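Local atomic coordinates of citrate lyase subunit beta-like protein (Mycobacterium tuberculosis H37Rv, PDB entry 6AS5), a protein that probably acts as a magnesium-dependent carbon-carbon lyase of the HpcH/HpaI aldolase family, works as a homotrimer and may take part in fatty acid biosynthesis. Residues Asp42-Val47 and Val70-Ala75; Tyr229-Glu234 and Leu272-Glu277; Ala237-Val242 and Thr266-Met271. All coordinates share one frame; numbering follows the deposited sequence.

In the fold
The chain folds as a TIM barrel followed by a C-terminal pair of helices, and the three contacts sample both parts. Contact 1 comes first along the chain and joins the end of strand 38-42 and the loop after it to strand 69-72 and the residues that follow it. It lies at the ligand site and also meets the second subunit. Contacts 2 and 3 follow the last barrel strand, 213-216, on the other side of the chain's centre, about 33 and 39 Å from contact 1 between centres. Their own centres are about 9 Å apart. Both pair helix 233-246, or the residues leading into it, with helix 262-276; contact 3 falls between the two segments of contact 2. Both meet the third subunit of the trimer.

Contact 1 of 3, residues Asp42-Val47 and Val70-Ala75; sequences DLEDGV and VVRINA. With COA (coenzyme A), chain E; AAE (acetoacetic acid), chain F.
Segments 42-47 and 70-75 run parallel where D42 bridges R72, and L43 N donates to R72 O over 2.9 Å. With CG anti to the backbone N in both residues (chi1 -176° in D42, -174° in R72), the side chains of D42 and R72 lie side by side on the same sheet face. R72 grips the carboxylate side-on: NE reaches D42 OD1 at 2.8 Å, and NH2 reaches D42 OD2 at 3.0 Å. Each oxygen takes a second bond from the opposite face of the carboxylate, OD1 from E44 N in an Asx turn and OD2 from G46 N. Four donors therefore fix the rotation of this buried acid. E44 OE1 sits over one guanidinium face, 3.3 Å from R72 NH2, a purely ionic contact; its other oxygen, OE2, pairs with K100. Coenzyme A C2P lies over the opposite face. D42 thus positions R72, whose NH1 makes a weak bond of 2.7 Å to acetoacetate O8. The acid network aligning a substrate-binding arginine sits at the C-terminal ends of adjacent strands, the usual place for the active site of a TIM barrel.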
loop_
_atom_site.group_PDB
_atom_site.type_symbol
_atom_site.label_atom_id
_atom_site.label_comp_id
_atom_site.label_asym_id
_atom_site.label_seq_id
_atom_site.Cartn_x
_atom_site.Cartn_y
_atom_site.Cartn_z
ATOM N N ASP A 42 -11.529 -28.242 -3.614
ATOM C CA ASP A 42 -12.376 -27.053 -3.623
ATOM C C ASP A 42 -13.870 -27.354 -3.666
ATOM O O ASP A 42 -14.340 -28.040 -4.566
ATOM C CB ASP A 42 -12.013 -26.150 -4.801
ATOM C CG ASP A 42 -12.793 -24.851 -4.788
ATOM O OD1 ASP A 42 -13.176 -24.397 -3.680
ATOM O OD2 ASP A 42 -13.032 -24.290 -5.883
ATOM N N LEU A 43 -14.606 -26.830 -2.689
ATOM C CA LEU A 43 -16.063 -26.873 -2.716
ATOM C C LEU A 43 -16.671 -25.539 -3.157
ATOM O O LEU A 43 -17.885 -25.450 -3.378
ATOM C CB LEU A 43 -16.629 -27.272 -1.345
ATOM C CG LEU A 43 -16.276 -28.667 -0.816
ATOM C CD1 LEU A 43 -16.527 -28.732 0.677
ATOM C CD2 LEU A 43 -17.062 -29.760 -1.535
ATOM N N GLU A 44 -15.835 -24.508 -3.290
ATOM C CA GLU A 44 -16.327 -23.178 -3.638
ATOM C C GLU A 44 -16.437 -22.888 -5.142
ATOM O O GLU A 44 -17.082 -23.627 -5.870
ATOM C CB GLU A 44 -15.531 -22.074 -2.934
ATOM C CG GLU A 44 -16.417 -20.894 -2.537
ATOM C CD GLU A 44 -15.833 -19.560 -2.950
ATOM O OE1 GLU A 44 -14.854 -19.560 -3.724
ATOM O OE2 GLU A 44 -16.351 -18.513 -2.494
ATOM N N ASP A 45 -15.827 -21.794 -5.593
ATOM C CA ASP A 45 -16.080 -21.293 -6.944
ATOM C C ASP A 45 -15.751 -22.289 -8.046
ATOM O O ASP A 45 -16.318 -22.211 -9.132
ATOM C CB ASP A 45 -15.362 -19.964 -7.190
ATOM C CG ASP A 45 -15.951 -18.833 -6.373
ATOM O OD1 ASP A 45 -17.008 -19.066 -5.755
ATOM O OD2 ASP A 45 -15.373 -17.723 -6.350
ATOM N N GLY A 46 -14.848 -23.224 -7.761
ATOM C CA GLY A 46 -14.450 -24.225 -8.735
ATOM C C GLY A 46 -15.599 -25.111 -9.183
ATOM O O GLY A 46 -15.580 -25.649 -10.288
ATOM N N VAL A 47 -16.607 -25.245 -8.323
ATOM C CA VAL A 47 -17.755 -26.126 -8.565
ATOM C C VAL A 47 -19.064 -25.347 -8.617
ATOM O O VAL A 47 -19.366 -24.568 -7.709
ATOM C CB VAL A 47 -17.896 -27.146 -7.431
ATOM C CG1 VAL A 47 -18.805 -28.279 -7.858
ATOM C CG2 VAL A 47 -16.530 -27.678 -7.022
ATOM N N VAL A 70 -5.861 -29.676 2.023
ATOM C CA VAL A 70 -6.691 -28.620 2.591
ATOM C C VAL A 70 -7.981 -28.583 1.803
ATOM O O VAL A 70 -7.959 -28.820 0.606
ATOM C CB VAL A 70 -6.004 -27.261 2.430
ATOM C CG1 VAL A 70 -6.949 -26.109 2.852
ATOM C CG2 VAL A 70 -4.715 -27.250 3.230
ATOM N N VAL A 71 -9.097 -28.294 2.466
ATOM C CA VAL A 71 -10.378 -28.198 1.775
ATOM C C VAL A 71 -10.888 -26.768 1.795
ATOM O O VAL A 71 -11.175 -26.227 2.861
ATOM C CB VAL A 71 -11.466 -29.091 2.422
ATOM C CG1 VAL A 71 -12.789 -28.916 1.687
ATOM C CG2 VAL A 71 -11.044 -30.561 2.427
ATOM N N ARG A 72 -11.008 -26.151 0.628
ATOM C CA ARG A 72 -11.630 -24.830 0.560
ATOM C C ARG A 72 -13.145 -24.958 0.658
ATOM O O ARG A 72 -13.796 -25.498 -0.244
ATOM C CB ARG A 72 -11.255 -24.066 -0.716
ATOM C CG ARG A 72 -11.802 -22.625 -0.713
ATOM C CD ARG A 72 -11.191 -21.752 -1.805
ATOM N NE ARG A 72 -11.878 -21.960 -3.068
ATOM C CZ ARG A 72 -11.850 -21.126 -4.103
ATOM N NH1 ARG A 72 -11.157 -19.988 -4.056
ATOM N NH2 ARG A 72 -12.534 -21.437 -5.197
ATOM N N ILE A 73 -13.702 -24.484 1.768
ATOM C CA ILE A 73 -15.139 -24.526 1.954
ATOM C C ILE A 73 -15.745 -23.247 1.390
ATOM O O ILE A 73 -15.053 -22.459 0.757
ATOM C CB ILE A 73 -15.523 -24.698 3.443
ATOM C CG1 ILE A 73 -15.069 -23.498 4.278
ATOM C CG2 ILE A 73 -14.928 -25.980 4.010
ATOM C CD1 ILE A 73 -15.295 -23.702 5.779
ATOM N N ASN A 74 -17.039 -23.056 1.599
ATOM C CA ASN A 74 -17.710 -21.829 1.185
ATOM C C ASN A 74 -17.652 -20.731 2.265
ATOM O O ASN A 74 -17.260 -20.985 3.401
ATOM C CB ASN A 74 -19.153 -22.125 0.742
ATOM C CG ASN A 74 -19.214 -22.865 -0.599
ATOM O OD1 ASN A 74 -19.065 -22.262 -1.668
ATOM N ND2 ASN A 74 -19.424 -24.179 -0.543
ATOM N N ALA A 75 -18.029 -19.511 1.900
ATOM C CA ALA A 75 -17.852 -18.361 2.784
ATOM C C ALA A 75 -18.828 -18.386 3.967
ATOM O O ALA A 75 -19.865 -19.036 3.903
ATOM C CB ALA A 75 -18.001 -17.072 1.999
HETATM N N1A COA E . -6.057 -31.083 -10.696
HETATM C C2A COA E . -5.656 -32.304 -11.088
HETATM N N3A COA E . -5.352 -32.576 -12.367
HETATM C C4A COA E . -5.458 -31.615 -13.309
HETATM C C5A COA E . -5.871 -30.332 -12.952
HETATM C C6A COA E . -6.169 -30.088 -11.603
HETATM N N6A COA E . -6.611 -28.711 -11.198
HETATM N N7A COA E . -5.881 -29.572 -14.068
HETATM C C8A COA E . -5.494 -30.355 -15.094
HETATM N N9A COA E . -5.241 -31.591 -14.637
HETATM C C1B COA E . -4.778 -32.715 -15.414
HETATM C C2B COA E . -5.800 -33.376 -16.214
HETATM O O2B COA E . -6.357 -34.407 -15.482
HETATM C C3B COA E . -5.038 -33.949 -17.283
HETATM O O3B COA E . -4.436 -35.089 -16.780
HETATM P P3B COA E . -4.250 -36.323 -17.701
HETATM O O7A COA E . -3.993 -35.849 -19.118
HETATM O O8A COA E . -5.502 -37.157 -17.633
HETATM O O9A COA E . -3.051 -37.130 -17.237
HETATM C C4B COA E . -4.011 -32.953 -17.557
HETATM O O4B COA E . -3.816 -32.259 -16.305
HETATM C C5B COA E . -4.420 -32.029 -18.602
HETATM O O5B COA E . -5.529 -31.249 -18.398
HETATM P P1A COA E . -5.855 -30.041 -19.313
HETATM O O1A COA E . -6.477 -30.550 -20.570
HETATM O O2A COA E . -4.606 -29.264 -19.616
HETATM O O3A COA E . -6.843 -29.087 -18.592
HETATM P P2A COA E . -8.378 -29.411 -18.500
HETATM O O4A COA E . -9.123 -28.766 -19.639
HETATM O O5A COA E . -8.576 -30.891 -18.446
HETATM O O6A COA E . -8.918 -28.769 -17.198
HETATM C CBP COA E . -9.229 -26.939 -15.645
HETATM C CCP COA E . -8.607 -27.446 -16.943
HETATM C CDP COA E . -10.702 -27.352 -15.595
HETATM C CEP COA E . -9.079 -25.441 -15.489
HETATM C CAP COA E . -8.423 -27.624 -14.523
HETATM O OAP COA E . -7.109 -27.241 -14.722
HETATM C C9P COA E . -8.836 -27.168 -13.142
HETATM O O9P COA E . -9.828 -27.641 -12.587
HETATM N N8P COA E . -8.038 -26.141 -12.541
HETATM C C7P COA E . -8.340 -25.604 -11.211
HETATM C C6P COA E . -9.728 -25.072 -11.013
HETATM C C5P COA E . -10.040 -24.662 -9.595
HETATM O O5P COA E . -9.944 -25.468 -8.665
HETATM N N4P COA E . -10.452 -23.314 -9.344
HETATM C C3P COA E . -10.730 -22.976 -7.983
HETATM C C2P COA E . -9.785 -21.953 -7.392
HETATM S S1P COA E . -9.077 -20.795 -8.561
HETATM O O1 AAE F . -8.825 -14.293 -7.148
HETATM C C2 AAE F . -9.666 -15.185 -6.842
HETATM O O3 AAE F . -10.797 -14.846 -6.405
HETATM C C4 AAE F . -9.316 -16.630 -7.027
HETATM C C5 AAE F . -9.237 -17.548 -5.848
HETATM O O8 AAE F . -10.186 -17.687 -5.101
HETATM C C9 AAE F . -7.987 -18.318 -5.590
HETATM O O HOH W 1 -18.749 -18.750 -1.138
#

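Contact 2 of 3, residues Tyr229-Glu234 and Leu272-Glu277; sequences YRPSHE and LRRAGE
R274 reaches across from helix 262-276 to the backbone of Y229 and the ring of P231, and its chain can be traced atom by atom. R274 CB stands 3.7 Å from Y229 O and also borders P231 CD. CG lies anti to the carbonyl carbon (chi1 -78°), and the bend at chi3 (-83°) folds the end of the chain back over segment 229-234. CD remains beside Y229 O, and beyond it the flat group slips in against the proline, P231 CG packing over one guanidinium face at 3.6 Å from R274 NH1. That same R274 NH1 donates to Y229 O at 2.8 Å with an N-H...O angle of 148°. The carbonyl oxygen lies in the guanidinium plane, but the donor sits well above the plane of the carbonyl. R274 NH2 bonds to S154 OG of the third subunit.

The place in the fold is the passage out of the TIM barrel: helix 221-228 follows the last barrel strand, and connecting residues lead into helix 233-246, where S232 occupies the N-cap position without a side-chain capping bond. The final turns of helix 262-276 pack against this junction. The Y229 side chain reaches the barrel, its OH bonded to T214 of strand 213-216 and its ring against A206 and A207 of helix 196-209.

A second arginine approaches the helix from segment 229-234. R230 is extended from CG to NE, which carries its guanidinium across A275, whose CB lies over one face, 4.2 Å from R230 CZ. P231 CD packs against A275 CB, also at 4.2 Å, and L236 touches both P231 and A275 from helix 233-246.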
loop_
_atom_site.group_PDB
_atom_site.type_symbol
_atom_site.label_atom_id
_atom_site.label_comp_id
_atom_site.label_asym_id
_atom_site.label_seq_id
_atom_site.Cartn_x
_atom_site.Cartn_y
_atom_site.Cartn_z
ATOM N N TYR A 229 11.110 -21.374 -6.583
ATOM C CA TYR A 229 11.417 -21.184 -5.167
ATOM C C TYR A 229 12.827 -21.678 -4.825
ATOM O O TYR A 229 13.246 -21.600 -3.674
ATOM C CB TYR A 229 10.373 -21.844 -4.256
ATOM C CG TYR A 229 9.153 -20.997 -3.930
ATOM C CD1 TYR A 229 8.176 -20.740 -4.887
ATOM C CD2 TYR A 229 8.961 -20.482 -2.650
ATOM C CE1 TYR A 229 7.037 -19.968 -4.575
ATOM C CE2 TYR A 229 7.829 -19.710 -2.328
ATOM C CZ TYR A 229 6.870 -19.463 -3.294
ATOM O OH TYR A 229 5.746 -18.707 -2.979
ATOM N N ARG A 230 13.553 -22.194 -5.818
ATOM C CA ARG A 230 14.992 -22.410 -5.652
ATOM C C ARG A 230 15.762 -21.201 -6.177
ATOM O O ARG A 230 15.628 -20.827 -7.348
ATOM C CB ARG A 230 15.495 -23.689 -6.342
ATOM C CG ARG A 230 17.031 -23.833 -6.260
ATOM C CD ARG A 230 17.570 -25.167 -6.786
ATOM N NE ARG A 230 19.022 -25.265 -6.592
ATOM C CZ ARG A 230 19.637 -26.185 -5.845
ATOM N NH1 ARG A 230 18.944 -27.126 -5.206
ATOM N NH2 ARG A 230 20.959 -26.170 -5.738
ATOM N N PRO A 231 16.584 -20.591 -5.314
ATOM C CA PRO A 231 17.293 -19.370 -5.705
ATOM C C PRO A 231 18.163 -19.590 -6.939
ATOM O O PRO A 231 18.682 -20.692 -7.158
ATOM C CB PRO A 231 18.174 -19.069 -4.487
ATOM C CG PRO A 231 17.524 -19.797 -3.349
ATOM C CD PRO A 231 16.963 -21.048 -3.965
ATOM N N SER A 232 18.329 -18.537 -7.731
ATOM C CA SER A 232 19.186 -18.588 -8.907
ATOM C C SER A 232 20.604 -19.067 -8.550
ATOM O O SER A 232 21.047 -18.917 -7.411
ATOM C CB SER A 232 19.236 -17.200 -9.547
ATOM O OG SER A 232 19.732 -17.271 -10.875
ATOM N N HIS A 233 21.315 -19.641 -9.517
ATOM C CA HIS A 233 22.701 -20.062 -9.293
ATOM C C HIS A 233 23.606 -18.895 -8.865
ATOM O O HIS A 233 24.440 -19.040 -7.970
ATOM C CB HIS A 233 23.270 -20.736 -10.541
ATOM C CG HIS A 233 24.664 -21.254 -10.368
ATOM N ND1 HIS A 233 24.933 -22.544 -9.964
ATOM C CD2 HIS A 233 25.866 -20.658 -10.544
ATOM C CE1 HIS A 233 26.242 -22.721 -9.902
ATOM N NE2 HIS A 233 26.832 -21.591 -10.249
ATOM N N GLU A 234 23.425 -17.738 -9.494
ATOM C CA GLU A 234 24.199 -16.544 -9.159
ATOM C C GLU A 234 23.870 -16.029 -7.757
ATOM O O GLU A 234 24.694 -15.372 -7.119
ATOM C CB GLU A 234 23.940 -15.432 -10.182
ATOM C CG GLU A 234 22.782 -14.505 -9.820
ATOM C CD GLU A 234 21.446 -14.968 -10.382
ATOM O OE1 GLU A 234 21.436 -15.882 -11.239
ATOM O OE2 GLU A 234 20.406 -14.407 -9.968
ATOM N N LEU A 272 20.226 -20.233 0.879
ATOM C CA LEU A 272 20.851 -21.538 1.059
ATOM C C LEU A 272 19.925 -22.578 1.690
ATOM O O LEU A 272 19.918 -23.725 1.282
ATOM C CB LEU A 272 22.153 -21.395 1.836
ATOM C CG LEU A 272 23.176 -20.777 0.877
ATOM C CD1 LEU A 272 24.346 -20.091 1.604
ATOM C CD2 LEU A 272 23.652 -21.824 -0.166
ATOM N N ARG A 273 19.146 -22.172 2.687
ATOM C CA ARG A 273 18.093 -23.027 3.199
ATOM C C ARG A 273 17.106 -23.395 2.086
ATOM O O ARG A 273 16.735 -24.546 1.952
ATOM C CB ARG A 273 17.344 -22.342 4.346
ATOM C CG ARG A 273 16.057 -23.047 4.717
ATOM C CD ARG A 273 15.572 -22.653 6.116
ATOM N NE ARG A 273 15.555 -21.205 6.325
ATOM C CZ ARG A 273 16.545 -20.518 6.892
ATOM N NH1 ARG A 273 17.636 -21.145 7.316
ATOM N NH2 ARG A 273 16.446 -19.204 7.037
ATOM N N ARG A 274 16.679 -22.429 1.283
ATOM C CA ARG A 274 15.677 -22.750 0.263
ATOM C C ARG A 274 16.212 -23.759 -0.745
ATOM O O ARG A 274 15.498 -24.683 -1.147
ATOM C CB ARG A 274 15.138 -21.492 -0.439
ATOM C CG ARG A 274 14.109 -20.713 0.389
ATOM C CD ARG A 274 13.236 -19.815 -0.502
ATOM N NE ARG A 274 13.871 -18.538 -0.821
ATOM C CZ ARG A 274 14.262 -18.167 -2.037
ATOM N NH1 ARG A 274 14.078 -18.968 -3.074
ATOM N NH2 ARG A 274 14.837 -16.988 -2.215
ATOM N N ALA A 275 17.472 -23.573 -1.134
ATOM C CA ALA A 275 18.172 -24.481 -2.042
ATOM C C ALA A 275 18.278 -25.897 -1.472
ATOM O O ALA A 275 18.123 -26.871 -2.198
ATOM C CB ALA A 275 19.549 -23.946 -2.349
ATOM N N GLY A 276 18.551 -26.005 -0.175
ATOM C CA GLY A 276 18.641 -27.302 0.482
ATOM C C GLY A 276 17.274 -27.950 0.632
ATOM O O GLY A 276 17.142 -29.178 0.637
ATOM N N GLU A 277 16.249 -27.110 0.757
ATOM C CA GLU A 277 14.874 -27.587 0.835
ATOM C C GLU A 277 14.383 -28.021 -0.537
ATOM O O GLU A 277 13.687 -29.027 -0.650
ATOM C CB GLU A 277 13.951 -26.508 1.404
ATOM C CG GLU A 277 14.022 -26.335 2.916
ATOM C CD GLU A 277 13.215 -25.136 3.402
ATOM O OE1 GLU A 277 12.164 -24.822 2.787
ATOM O OE2 GLU A 277 13.639 -24.501 4.393
#

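Contact 3 of 3, residues Ala237-Val242 and Thr266-Met271; sequences AWARRV and THAETM
A268 CB is met by three residues of segment 237-242 of helix 233-246: V242 CG2 at 3.6 Å, A239 CB at 3.7 Å and W238 CZ3 at 3.8 Å. A239 CB also rests 3.5 Å from A268 O, and these two alanines mark the nearest approach of the backbones. One turn further along its helix, M271 brings its sulfur to the edge of the indole, SD standing 3.9 Å from W238 CE3 and 80° off the normal of the six-membered ring. This edge-on approach is a Met-aromatic contact, the two side chains crossing at about a right angle. The indole gets there because its CG is anti to the backbone N (chi1 170°), which swings the six-membered ring toward the partner helix. Farther out, V264 and E256 touch W238, F255 packs on V242, and L236 and P231 border M271. S154 of the third subunit packs on M271 and H267, and H267 NE2 is hydrogen-bonded to the backbone oxygen of E145 of the third subunit. The short segment axes approach to 8.7 Å with a signed crossing angle of -130°; apolar and sulfur-aromatic contacts join them, so the fit between these segments probably rests on shape.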
loop_
_atom_site.group_PDB
_atom_site.type_symbol
_atom_site.label_atom_id
_atom_site.label_comp_id
_atom_site.label_asym_id
_atom_site.label_seq_id
_atom_site.Cartn_x
_atom_site.Cartn_y
_atom_site.Cartn_z
ATOM N N ALA A 237 25.568 -18.524 -5.274
ATOM C CA ALA A 237 26.986 -18.199 -5.314
ATOM C C ALA A 237 27.244 -17.006 -4.407
ATOM O O ALA A 237 28.174 -17.017 -3.606
ATOM C CB ALA A 237 27.420 -17.878 -6.749
ATOM N N TRP A 238 26.426 -15.968 -4.547
ATOM C CA TRP A 238 26.565 -14.790 -3.696
ATOM C C TRP A 238 26.392 -15.128 -2.215
ATOM O O TRP A 238 27.235 -14.777 -1.400
ATOM C CB TRP A 238 25.573 -13.699 -4.078
ATOM C CG TRP A 238 25.528 -12.582 -3.069
ATOM C CD1 TRP A 238 26.382 -11.524 -2.983
ATOM C CD2 TRP A 238 24.582 -12.424 -2.001
ATOM N NE1 TRP A 238 26.017 -10.702 -1.935
ATOM C CE2 TRP A 238 24.913 -11.234 -1.319
ATOM C CE3 TRP A 238 23.474 -13.161 -1.569
ATOM C CZ2 TRP A 238 24.182 -10.768 -0.216
ATOM C CZ3 TRP A 238 22.752 -12.705 -0.472
ATOM C CH2 TRP A 238 23.109 -11.515 0.188
ATOM N N ALA A 239 25.293 -15.794 -1.877
ATOM C CA ALA A 239 25.044 -16.173 -0.495
ATOM C C ALA A 239 26.265 -16.900 0.097
ATOM O O ALA A 239 26.727 -16.557 1.183
ATOM C CB ALA A 239 23.798 -17.036 -0.403
ATOM N N ARG A 240 26.790 -17.889 -0.626
ATOM C CA ARG A 240 28.000 -18.588 -0.211
ATOM C C ARG A 240 29.157 -17.629 0.021
ATOM O O ARG A 240 29.869 -17.736 1.009
ATOM C CB ARG A 240 28.416 -19.622 -1.261
ATOM C CG ARG A 240 27.467 -20.792 -1.403
ATOM C CD ARG A 240 27.999 -21.837 -2.363
ATOM N NE ARG A 240 26.954 -22.803 -2.683
ATOM C CZ ARG A 240 26.272 -22.818 -3.822
ATOM N NH1 ARG A 240 26.544 -21.933 -4.771
ATOM N NH2 ARG A 240 25.329 -23.727 -4.023
ATOM N N ARG A 241 29.357 -16.694 -0.897
ATOM C CA ARG A 241 30.475 -15.765 -0.768
ATOM C C ARG A 241 30.358 -14.896 0.491
ATOM O O ARG A 241 31.287 -14.854 1.308
ATOM C CB ARG A 241 30.663 -14.910 -2.047
ATOM C CG ARG A 241 31.181 -15.708 -3.280
ATOM C CD ARG A 241 31.786 -14.824 -4.391
ATOM N NE ARG A 241 30.884 -13.754 -4.798
ATOM C CZ ARG A 241 29.838 -13.920 -5.601
ATOM N NH1 ARG A 241 29.567 -15.123 -6.100
ATOM N NH2 ARG A 241 29.057 -12.886 -5.900
ATOM N N VAL A 242 29.214 -14.227 0.659
ATOM C CA VAL A 242 29.030 -13.273 1.762
ATOM C C VAL A 242 29.020 -13.957 3.112
ATOM O O VAL A 242 29.508 -13.408 4.092
ATOM C CB VAL A 242 27.737 -12.443 1.634
ATOM C CG1 VAL A 242 27.707 -11.759 0.305
ATOM C CG2 VAL A 242 26.514 -13.334 1.781
ATOM N N THR A 266 21.211 -12.719 6.841
ATOM C CA THR A 266 20.035 -13.537 7.064
ATOM C C THR A 266 19.401 -13.915 5.724
ATOM O O THR A 266 18.932 -15.028 5.552
ATOM C CB THR A 266 19.029 -12.817 7.963
ATOM O OG1 THR A 266 19.641 -12.542 9.228
ATOM C CG2 THR A 266 17.797 -13.674 8.172
ATOM N N HIS A 267 19.424 -12.994 4.765
ATOM C CA HIS A 267 18.874 -13.267 3.441
ATOM C C HIS A 267 19.683 -14.361 2.760
ATOM O O HIS A 267 19.124 -15.237 2.109
ATOM C CB HIS A 267 18.874 -12.013 2.576
ATOM C CG HIS A 267 18.065 -10.891 3.148
ATOM N ND1 HIS A 267 18.116 -9.606 2.649
ATOM C CD2 HIS A 267 17.201 -10.860 4.190
ATOM C CE1 HIS A 267 17.308 -8.832 3.354
ATOM N NE2 HIS A 267 16.740 -9.569 4.293
ATOM N N ALA A 268 20.999 -14.308 2.934
ATOM C CA ALA A 268 21.896 -15.303 2.346
ATOM C C ALA A 268 21.608 -16.680 2.911
ATOM O O ALA A 268 21.578 -17.668 2.175
ATOM C CB ALA A 268 23.335 -14.926 2.586
ATOM N N GLU A 269 21.373 -16.742 4.225
ATOM C CA GLU A 269 21.105 -18.010 4.882
ATOM C C GLU A 269 19.802 -18.573 4.355
ATOM O O GLU A 269 19.629 -19.784 4.225
ATOM C CB GLU A 269 21.048 -17.836 6.413
ATOM C CG GLU A 269 22.422 -17.448 6.999
ATOM C CD GLU A 269 22.331 -16.717 8.333
ATOM O OE1 GLU A 269 23.365 -16.166 8.790
ATOM O OE2 GLU A 269 21.221 -16.698 8.915
ATOM N N THR A 270 18.884 -17.674 4.041
ATOM C CA THR A 270 17.565 -18.097 3.634
ATOM C C THR A 270 17.601 -18.695 2.230
ATOM O O THR A 270 16.931 -19.690 1.959
ATOM C CB THR A 270 16.554 -16.944 3.775
ATOM O OG1 THR A 270 16.255 -16.779 5.166
ATOM C CG2 THR A 270 15.280 -17.256 3.034
ATOM N N MET A 271 18.429 -18.126 1.362
ATOM C CA MET A 271 18.593 -18.671 0.018
ATOM C C MET A 271 19.175 -20.079 0.084
ATOM O O MET A 271 18.695 -21.001 -0.584
ATOM C CB MET A 271 19.523 -17.795 -0.810
ATOM C CG MET A 271 19.051 -16.369 -1.015
ATOM S SD MET A 271 20.347 -15.429 -1.830
ATOM C CE MET A 271 19.509 -13.896 -2.239
#